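Local coordinates for PFC0360w protein (Plasmodium falciparum, PDB 3NI8) that probably activates the ATPase of the chaperone Hsp90, as an Aha1-family protein of the malaria parasite, at residues N36-A41 and H81-K86. Sequence-based numbering, arbitrary orientation. Where two conformers were deposited one is given.
Sequences NAFTDA and HKIVEK. With IPA (isopropyl alcohol), chain B.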
# COMPACT_ATOMS: atom_id res chain seq x y z
N ASN A 36 -7.74 0.48 8.27
CA ASN A 36 -6.80 0.76 9.37
C ASN A 36 -5.40 0.32 9.00
O ASN A 36 -4.44 1.07 9.15
CB ASN A 36 -7.21 0.06 10.68
CG ASN A 36 -6.14 0.17 11.77
OD1 ASN A 36 -5.35 -0.75 11.99
ND2 ASN A 36 -6.11 1.31 12.46
N ALA A 37 -5.30 -0.90 8.49
CA ALA A 37 -3.99 -1.49 8.24
C ALA A 37 -3.16 -0.66 7.24
O ALA A 37 -1.90 -0.69 7.29
CB ALA A 37 -4.15 -2.93 7.74
N PHE A 38 -3.84 0.05 6.33
CA PHE A 38 -3.15 0.85 5.33
C PHE A 38 -2.83 2.27 5.79
O PHE A 38 -2.01 2.95 5.15
CB PHE A 38 -3.94 0.90 4.02
CG PHE A 38 -3.72 -0.29 3.14
CD1 PHE A 38 -2.82 -0.23 2.09
CD2 PHE A 38 -4.42 -1.48 3.37
CE1 PHE A 38 -2.61 -1.34 1.28
CE2 PHE A 38 -4.22 -2.59 2.57
CZ PHE A 38 -3.32 -2.52 1.52
N THR A 39 -3.46 2.71 6.88
CA THR A 39 -3.43 4.13 7.24
C THR A 39 -2.99 4.43 8.69
O THR A 39 -2.96 5.59 9.12
CB THR A 39 -4.82 4.76 7.06
OG1 THR A 39 -5.77 4.04 7.86
CG2 THR A 39 -5.27 4.73 5.60
N ASP A 40 -2.67 3.39 9.44
CA ASP A 40 -2.34 3.53 10.85
C ASP A 40 -0.87 3.18 11.07
O ASP A 40 -0.43 2.04 10.81
CB ASP A 40 -3.25 2.61 11.65
CG ASP A 40 -2.97 2.63 13.14
OD1 ASP A 40 -1.79 2.76 13.56
OD2 ASP A 40 -3.95 2.47 13.89
N ALA A 41 -0.13 4.17 11.56
CA ALA A 41 1.32 4.06 11.73
C ALA A 41 1.73 2.82 12.53
O ALA A 41 2.70 2.13 12.17
CB ALA A 41 1.89 5.33 12.35
N HIS A 81 -13.75 2.83 2.65
CA HIS A 81 -13.91 2.20 1.33
C HIS A 81 -12.74 2.37 0.36
O HIS A 81 -12.44 1.45 -0.42
CB HIS A 81 -15.21 2.69 0.68
CG HIS A 81 -16.44 2.20 1.36
ND1 HIS A 81 -17.37 3.05 1.93
CD2 HIS A 81 -16.90 0.95 1.58
CE1 HIS A 81 -18.35 2.34 2.46
NE2 HIS A 81 -18.08 1.06 2.26
N LYS A 82 -12.07 3.52 0.40
CA LYS A 82 -11.04 3.87 -0.59
C LYS A 82 -9.97 4.80 -0.01
O LYS A 82 -10.26 5.70 0.81
CB LYS A 82 -11.68 4.58 -1.80
CG LYS A 82 -11.18 4.20 -3.18
CD LYS A 82 -11.51 5.31 -4.19
CE LYS A 82 -11.92 4.79 -5.58
NZ LYS A 82 -11.27 5.55 -6.76
N ILE A 83 -8.74 4.58 -0.46
CA ILE A 83 -7.66 5.54 -0.32
C ILE A 83 -6.93 5.65 -1.66
O ILE A 83 -6.96 4.73 -2.46
CB ILE A 83 -6.67 5.22 0.84
CG1 ILE A 83 -6.31 3.74 0.87
CG2 ILE A 83 -7.27 5.60 2.17
CD1 ILE A 83 -5.22 3.39 1.86
N VAL A 84 -6.34 6.81 -1.92
CA VAL A 84 -5.50 7.07 -3.09
C VAL A 84 -4.24 7.77 -2.61
O VAL A 84 -4.29 8.64 -1.73
CB VAL A 84 -6.22 7.95 -4.16
CG1 VAL A 84 -5.35 8.07 -5.42
CG2 VAL A 84 -7.61 7.40 -4.50
N GLU A 85 -3.11 7.41 -3.20
CA GLU A 85 -1.80 7.93 -2.75
C GLU A 85 -0.93 8.28 -3.93
O GLU A 85 -1.00 7.62 -4.96
CB GLU A 85 -1.06 6.85 -1.94
CG GLU A 85 -1.83 6.38 -0.71
CD GLU A 85 -1.23 5.17 -0.05
OE1 GLU A 85 -0.25 4.58 -0.57
OE2 GLU A 85 -1.76 4.78 1.00
N LYS A 86 -0.11 9.33 -3.77
CA LYS A 86 1.19 9.41 -4.46
C LYS A 86 2.14 8.50 -3.67
O LYS A 86 2.05 8.42 -2.45
CB LYS A 86 1.75 10.83 -4.47
CG LYS A 86 0.80 11.93 -4.96
CD LYS A 86 1.49 12.89 -5.95
CE LYS A 86 2.52 13.78 -5.27
NZ LYS A 86 1.83 14.66 -4.29
C1 IPA B . 0.72 3.89 3.75
C2 IPA B . 0.23 3.15 2.50
C3 IPA B . 1.01 1.89 2.13
O2 IPA B . -1.14 2.88 2.62
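F38 meets I83 where helix 31-39 lies over strand 82-89, with 8.6 Å between the two CA atoms. The touch is made at the root of the aromatic side chain: F38 CB sits 3.5 Å from I83 CD1, and the two side chains cross at about a right angle. With F38 CG anti to its carbonyl carbon (chi1 -83°), the ring runs on into the core, among V102 of the neighbouring strand and W140, F144, L145 and I148 of helix 132-150. The backbone of F38 takes part as well. An isopropyl alcohol, probably from the crystallisation liquor, places its O2 2.7 Å from F38 O and 2.6 Å from E85 OE2, so one hydroxyl lies within hydrogen-bonding distance of both oxygens and spans helix and strand. The same O2 lies in the plane of the F38 ring, at its edge. Next along, T39 turns its methyl to the strand, CG2 standing 4.0 Å from I83 CD1, while its hydroxyl bonds back to F35 O. I83 CD1, at the end of an extended CG1 branch, thus sits against both F38 CB and T39 CG2. A short helix packed by apolar side chains against an antiparallel sheet, with the long helix 132-150 sharing the core, is characteristic of the SRPBCC helix-grip fold of Aha1-like domains.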